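Local coordinates for response regulator receiver (PDB 4G97), which probably relays general stress signals, a receiver domain controlling by its phosphorylation state whether a sigma-factor-like domain can capture an anti-sigma factor, at residues 219-222 with 223-226; 22-25 with 26-29; 51-54 with 55-59. One frame throughout, in Å; residues are numbered along the deposited sequence.

Interaction 1 of 3, residues 219-222 with 223-226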
loop_
_atom_site.group_PDB
_atom_site.type_symbol
_atom_site.label_atom_id
_atom_site.label_comp_id
_atom_site.label_asym_id
_atom_site.label_seq_id
_atom_site.Cartn_x
_atom_site.Cartn_y
_atom_site.Cartn_z
ATOM N N THR A 219 -9.421 -2.911 4.655
ATOM C CA THR A 219 -10.677 -3.431 4.105
ATOM C C THR A 219 -10.652 -4.924 3.896
ATOM O O THR A 219 -9.604 -5.493 3.591
ATOM C CB THR A 219 -11.082 -2.670 2.814
ATOM O OG1 THR A 219 -12.334 -3.174 2.363
ATOM C CG2 THR A 219 -10.043 -2.802 1.708
ATOM N N ALA A 220 -11.834 -5.546 4.006
ATOM C CA ALA A 220 -12.021 -6.976 3.735
ATOM C C ALA A 220 -12.251 -7.165 2.233
ATOM O O ALA A 220 -12.149 -8.289 1.744
ATOM C CB ALA A 220 -13.232 -7.499 4.509
ATOM N N PHE A 221 -12.566 -6.079 1.493
ATOM C CA PHE A 221 -12.850 -6.174 0.048
ATOM C C PHE A 221 -11.943 -5.213 -0.734
ATOM O O PHE A 221 -12.454 -4.230 -1.254
ATOM C CB PHE A 221 -14.357 -5.900 -0.226
ATOM C CG PHE A 221 -15.328 -6.347 0.855
ATOM C CD1 PHE A 221 -15.671 -7.688 0.998
ATOM C CD2 PHE A 221 -15.912 -5.420 1.719
ATOM C CE1 PHE A 221 -16.536 -8.101 2.019
ATOM C CE2 PHE A 221 -16.797 -5.834 2.723
ATOM C CZ PHE A 221 -17.098 -7.170 2.866
ATOM N N PRO A 222 -10.608 -5.468 -0.846
ATOM C CA PRO A 222 -9.724 -4.492 -1.511
ATOM C C PRO A 222 -9.980 -4.141 -2.972
ATOM O O PRO A 222 -9.719 -3.006 -3.349
ATOM C CB PRO A 222 -8.320 -5.067 -1.307
ATOM C CG PRO A 222 -8.522 -6.486 -1.025
ATOM C CD PRO A 222 -9.816 -6.576 -0.276
ATOM N N GLU A 223 -10.471 -5.097 -3.776
ATOM C CA GLU A 223 -10.704 -4.941 -5.215
ATOM C C GLU A 223 -11.681 -3.819 -5.530
ATOM O O GLU A 223 -11.457 -3.112 -6.494
ATOM C CB GLU A 223 -11.187 -6.266 -5.842
ATOM C CG GLU A 223 -10.217 -7.427 -5.652
ATOM C CD GLU A 223 -10.358 -8.215 -4.356
ATOM O OE1 GLU A 223 -11.098 -7.773 -3.442
ATOM O OE2 GLU A 223 -9.738 -9.299 -4.271
ATOM N N ARG A 224 -12.709 -3.611 -4.680
ATOM C CA ARG A 224 -13.703 -2.527 -4.794
ATOM C C ARG A 224 -13.045 -1.127 -4.808
ATOM O O ARG A 224 -13.634 -0.163 -5.314
ATOM C CB ARG A 224 -14.669 -2.569 -3.595
ATOM C CG ARG A 224 -15.715 -3.649 -3.664
ATOM C CD ARG A 224 -16.627 -3.522 -2.462
ATOM N NE ARG A 224 -17.812 -4.371 -2.588
ATOM C CZ ARG A 224 -18.662 -4.632 -1.600
ATOM N NH1 ARG A 224 -18.452 -4.142 -0.383
ATOM N NH2 ARG A 224 -19.720 -5.402 -1.816
ATOM N N LEU A 225 -11.826 -1.035 -4.272
ATOM C CA LEU A 225 -11.090 0.223 -4.155
ATOM C C LEU A 225 -9.846 0.235 -5.006
ATOM O O LEU A 225 -8.985 1.096 -4.841
ATOM C CB LEU A 225 -10.762 0.491 -2.681
ATOM C CG LEU A 225 -11.965 0.695 -1.760
ATOM C CD1 LEU A 225 -11.510 0.763 -0.337
ATOM C CD2 LEU A 225 -12.702 2.007 -2.079
ATOM N N LEU A 226 -9.773 -0.688 -5.965
ATOM C CA LEU A 226 -8.611 -0.776 -6.837
ATOM C C LEU A 226 -9.009 -0.749 -8.310
ATOM O O LEU A 226 -8.324 -1.318 -9.150
ATOM C CB LEU A 226 -7.764 -2.029 -6.473
ATOM C CG LEU A 226 -7.117 -2.077 -5.080
ATOM C CD1 LEU A 226 -6.625 -3.494 -4.744
ATOM C CD2 LEU A 226 -5.957 -1.059 -4.974
#

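Interaction 2 of 3, residues 22-25 with 26-29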
loop_
_atom_site.group_PDB
_atom_site.type_symbol
_atom_site.label_atom_id
_atom_site.label_comp_id
_atom_site.label_asym_id
_atom_site.label_seq_id
_atom_site.Cartn_x
_atom_site.Cartn_y
_atom_site.Cartn_z
ATOM N N THR A 22 4.679 4.107 -5.924
ATOM C CA THR A 22 4.814 5.512 -6.331
ATOM C C THR A 22 4.354 6.524 -5.261
ATOM O O THR A 22 4.733 7.692 -5.325
ATOM C CB THR A 22 4.092 5.758 -7.661
ATOM O OG1 THR A 22 2.681 5.665 -7.456
ATOM C CG2 THR A 22 4.554 4.828 -8.755
ATOM N N GLY A 23 3.515 6.083 -4.327
ATOM C CA GLY A 23 3.019 6.953 -3.274
ATOM C C GLY A 23 1.790 7.785 -3.584
ATOM O O GLY A 23 1.396 8.603 -2.750
ATOM N N SER A 24 1.134 7.576 -4.744
ATOM C CA SER A 24 -0.122 8.284 -5.046
ATOM C C SER A 24 -1.070 7.426 -5.850
ATOM O O SER A 24 -0.632 6.576 -6.616
ATOM C CB SER A 24 0.134 9.598 -5.785
ATOM O OG SER A 24 0.964 9.379 -6.915
ATOM N N GLN A 25 -2.375 7.683 -5.723
ATOM C CA GLN A 25 -3.346 6.975 -6.536
ATOM C C GLN A 25 -3.169 7.358 -8.003
ATOM O O GLN A 25 -3.181 6.477 -8.859
ATOM C CB GLN A 25 -4.778 7.242 -6.078
ATOM C CG GLN A 25 -5.736 6.246 -6.724
ATOM C CD GLN A 25 -7.067 6.825 -7.094
ATOM O OE1 GLN A 25 -7.495 7.819 -6.533
ATOM N NE2 GLN A 25 -7.822 6.128 -7.943
ATOM N N SER A 26 -2.944 8.662 -8.285
ATOM C CA SER A 26 -2.783 9.168 -9.653
ATOM C C SER A 26 -1.579 8.588 -10.386
ATOM O O SER A 26 -1.737 8.147 -11.517
ATOM C CB SER A 26 -2.794 10.697 -9.687
ATOM O OG SER A 26 -1.518 11.249 -9.412
ATOM N N SER A 27 -0.396 8.559 -9.766
ATOM C CA SER A 27 0.771 7.960 -10.435
ATOM C C SER A 27 0.632 6.433 -10.496
ATOM O O SER A 27 1.013 5.841 -11.499
ATOM C CB SER A 27 2.074 8.320 -9.726
ATOM O OG SER A 27 2.557 9.601 -10.092
ATOM N N GLY A 28 0.107 5.821 -9.419
ATOM C CA GLY A 28 -0.061 4.371 -9.339
ATOM C C GLY A 28 -0.919 3.833 -10.467
ATOM O O GLY A 28 -0.504 2.940 -11.211
ATOM N N ASP A 29 -2.104 4.428 -10.620
ATOM C CA ASP A 29 -3.075 4.098 -11.653
ATOM C C ASP A 29 -2.570 4.400 -13.075
ATOM O O ASP A 29 -2.789 3.589 -13.991
ATOM C CB ASP A 29 -4.407 4.802 -11.376
ATOM C CG ASP A 29 -5.179 4.300 -10.177
ATOM O OD1 ASP A 29 -4.725 3.318 -9.536
ATOM O OD2 ASP A 29 -6.246 4.874 -9.884
#

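Interaction 3 of 3, residues 51-54 with 55-59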
loop_
_atom_site.group_PDB
_atom_site.type_symbol
_atom_site.label_atom_id
_atom_site.label_comp_id
_atom_site.label_asym_id
_atom_site.label_seq_id
_atom_site.Cartn_x
_atom_site.Cartn_y
_atom_site.Cartn_z
ATOM N N SER A 51 3.186 -17.873 -14.528
ATOM C CA SER A 51 1.749 -17.595 -14.454
ATOM C C SER A 51 1.451 -16.247 -15.093
ATOM O O SER A 51 2.352 -15.413 -15.267
ATOM C CB SER A 51 1.240 -17.648 -13.012
ATOM O OG SER A 51 1.555 -16.446 -12.330
ATOM N N ASP A 52 0.171 -16.031 -15.430
ATOM C CA ASP A 52 -0.279 -14.791 -16.029
ATOM C C ASP A 52 -0.030 -13.603 -15.069
ATOM O O ASP A 52 0.410 -12.552 -15.528
ATOM C CB ASP A 52 -1.756 -14.922 -16.425
ATOM C CG ASP A 52 -2.015 -15.946 -17.528
ATOM O OD1 ASP A 52 -1.158 -16.080 -18.438
ATOM O OD2 ASP A 52 -3.095 -16.562 -17.518
ATOM N N ARG A 53 -0.228 -13.808 -13.744
ATOM C CA ARG A 53 -0.027 -12.775 -12.706
ATOM C C ARG A 53 1.421 -12.324 -12.662
ATOM O O ARG A 53 1.686 -11.124 -12.733
ATOM C CB ARG A 53 -0.482 -13.252 -11.314
ATOM C CG ARG A 53 -0.756 -12.081 -10.343
ATOM C CD ARG A 53 -1.042 -12.487 -8.899
ATOM N NE ARG A 53 -1.068 -11.300 -8.028
ATOM C CZ ARG A 53 -0.657 -11.264 -6.764
ATOM N NH1 ARG A 53 -0.194 -12.366 -6.175
ATOM N NH2 ARG A 53 -0.699 -10.122 -6.077
ATOM N N ILE A 54 2.364 -13.299 -12.587
ATOM C CA ILE A 54 3.816 -13.074 -12.600
ATOM C C ILE A 54 4.217 -12.315 -13.871
ATOM O O ILE A 54 4.917 -11.311 -13.769
ATOM C CB ILE A 54 4.629 -14.388 -12.347
ATOM C CG1 ILE A 54 4.252 -15.006 -10.985
ATOM C CG2 ILE A 54 6.160 -14.155 -12.443
ATOM C CD1 ILE A 54 4.712 -16.473 -10.754
ATOM N N GLY A 55 3.726 -12.766 -15.036
ATOM C CA GLY A 55 3.969 -12.114 -16.326
ATOM C C GLY A 55 3.464 -10.676 -16.384
ATOM O O GLY A 55 4.106 -9.807 -16.993
ATOM N N LEU A 56 2.303 -10.409 -15.744
ATOM C CA LEU A 56 1.753 -9.058 -15.708
ATOM C C LEU A 56 2.645 -8.143 -14.856
ATOM O O LEU A 56 2.964 -7.046 -15.297
ATOM C CB LEU A 56 0.299 -9.055 -15.194
ATOM C CG LEU A 56 -0.436 -7.703 -15.108
ATOM C CD1 LEU A 56 -0.568 -7.031 -16.479
ATOM C CD2 LEU A 56 -1.815 -7.859 -14.502
ATOM N N TYR A 57 3.045 -8.599 -13.649
ATOM C CA TYR A 57 3.887 -7.828 -12.724
ATOM C C TYR A 57 5.289 -7.622 -13.282
ATOM O O TYR A 57 5.867 -6.543 -13.088
ATOM C CB TYR A 57 3.967 -8.525 -11.374
ATOM C CG TYR A 57 2.824 -8.200 -10.442
ATOM C CD1 TYR A 57 1.558 -8.737 -10.645
ATOM C CD2 TYR A 57 3.010 -7.358 -9.345
ATOM C CE1 TYR A 57 0.508 -8.468 -9.766
ATOM C CE2 TYR A 57 1.973 -7.088 -8.460
ATOM C CZ TYR A 57 0.734 -7.668 -8.655
ATOM O OH TYR A 57 -0.280 -7.422 -7.768
ATOM N N ARG A 58 5.826 -8.656 -13.991
ATOM C CA ARG A 58 7.132 -8.625 -14.681
ATOM C C ARG A 58 7.132 -7.549 -15.772
ATOM O O ARG A 58 8.053 -6.736 -15.843
ATOM C CB ARG A 58 7.466 -10.016 -15.279
ATOM C CG ARG A 58 8.876 -10.095 -15.831
ATOM C CD ARG A 58 9.254 -11.513 -16.139
ATOM N NE ARG A 58 10.398 -11.546 -17.044
ATOM C CZ ARG A 58 10.842 -12.638 -17.653
ATOM N NH1 ARG A 58 10.238 -13.808 -17.460
ATOM N NH2 ARG A 58 11.889 -12.572 -18.464
ATOM N N LEU A 59 6.075 -7.516 -16.600
ATOM C CA LEU A 59 5.908 -6.493 -17.629
ATOM C C LEU A 59 5.868 -5.123 -16.964
ATOM O O LEU A 59 6.588 -4.219 -17.398
ATOM C CB LEU A 59 4.614 -6.748 -18.411
ATOM C CG LEU A 59 4.207 -5.733 -19.478
ATOM C CD1 LEU A 59 5.256 -5.620 -20.571
ATOM C CD2 LEU A 59 2.884 -6.141 -20.097
#

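Interaction 1 of 3, residues 219-222 with 223-226
R224 lays its guanidinium over one face of the F221 ring, a cation-pi contact with R224 CZ 4.7 Å from the centroid of F221 and 25° off the normal. The two planes are inclined by 49°, so this is no flat stack, and the nearest atoms are R224 NH1 and F221 CD2 at 3.5 Å. A chi1 of -33°, off the usual staggered value, keeps F221 CG beside its backbone N, and the extended chain of R224 runs alongside. A220 CB sits on the opposite face of the ring, 4.0 Å above the plane of F221.

Several backbone groups find partners within the turn. F221 N-H donates to T219 OG1 at 3.0 Å, an ST turn in which the hydroxyl of T219, last residue of strand 215-219, serves as acceptor. At the end of the fourth strand, T219 probably corresponds to the conserved Thr/Ser of receiver domains. P222 O accepts from L225 N at 3.0 Å, while the bond from R224 N to F221 O is weak. L226 N goes to E223 O, and P222 CB packs against L226 CD1 at 4.1 Å.

The carbonyls of L225 and L226 accept from R19 and R15. The turn thus rests P222 and L226 on strand 236-238 and presses them against helix 11-22.

Interaction 2 of 3, residues 22-25 with 26-29
S24 and S27 meet at the start of helix 25-41, where the chain has just left helix 11-22 through G23, whose phi is positive (86°). S24 is the N-cap: its OG, held between the backbone N and the carbonyl carbon by a chi1 of 52°, faces the first turn and accepts from S27 N at 3.3 Å.

This is the close-packed side. S24 OG also lies 3.2 Å from S27 CB, and T22 OG1 comes to 3.5 Å from the same S27 CB while bonding back to S18 O in its own helix. Buried G28, with no side chain, sends its N to S24 O at 3.0 Å, and D29 N bonds Q25 O at 2.9 Å.

On the looser side, exposed S26 brings its OG only to 4.0 Å from S24 OG, with no bond between them.

Q25 and D29 close the far edge of the turn. Their amide and carboxylate planes are almost perpendicular (84°), and Q25 NE2 donates an N-H to D29 OD2 on its syn side at 2.8 Å. D29 OD1 forms a salt bridge with R19, while Q25 NE2 also donates to R230 O and Q25 OE1 accepts from E232 N. The R19 salt bridge and the amide donor would both favour an ionised D29, and the three bonds of Q25 fix which way its amide is turned while tying the sigma-like helix to the receiver domain.

Interaction 3 of 3, residues 51-54 with 55-59
From S51 O to G55 N, at 3.0 Å, the backbone takes up the regular i to i+4 pattern of helix 52-64, repeated by D52 with L56, R53 with Y57 and I54 with R58; the last is 2.8 Å from R58 N to I54 O. S51 is the N-cap, its OG accepting from I54 N at 3.3 Å on an almost straight line.

R53 and Y57, one turn apart, run side by side. With CG of R53 anti to the backbone N (chi1 -160°) and the rest of its chain extended, the guanidinium draws level with the phenol, and R53 NH2 donates to Y57 OH at 3.2 Å. The two planes stand 84° apart. Closer to the backbone, R53 CG packs 3.9 Å from Y57 CE1, and R53 O lies at the ring edge, 3.2 Å from Y57 CD1.

Both polar ends continue to E105, R53 NH2 to its carbonyl O and Y57 OH to its carboxylate, while F107 meets the guanidinium by cation-pi and the phenol ring edge-to-face. Since Y57 OH accepts from R53, its proton is most likely offered to E105, and the nearby positive charge would probably make the hydroxyl a better donor, joining helix 52-64 to the connection between helices 94-104 and 109-116.

Overall arrangement
Helix 11-22 connects all three sites, although none touches another. R19 serves both interaction 1 and interaction 2; their nearest atoms are about 6 Å apart and their centres about 16 Å. Y13 similarly lies between interactions 1 and 3, touching P222 as well as R53 and Y57, with nearest atoms about 8 Å apart. Interactions 2 and 3, on successive helices of the sigma-like part, are about 20 Å apart between centres. Only interaction 1 belongs to the receiver domain, whose predicted phosphorylation site, D191, ends the strand beside 215-219. The 219-226 turn lies where that domain meets helix 11-22, consistent with, but not proof of, a path from D191 to the sigma-like part.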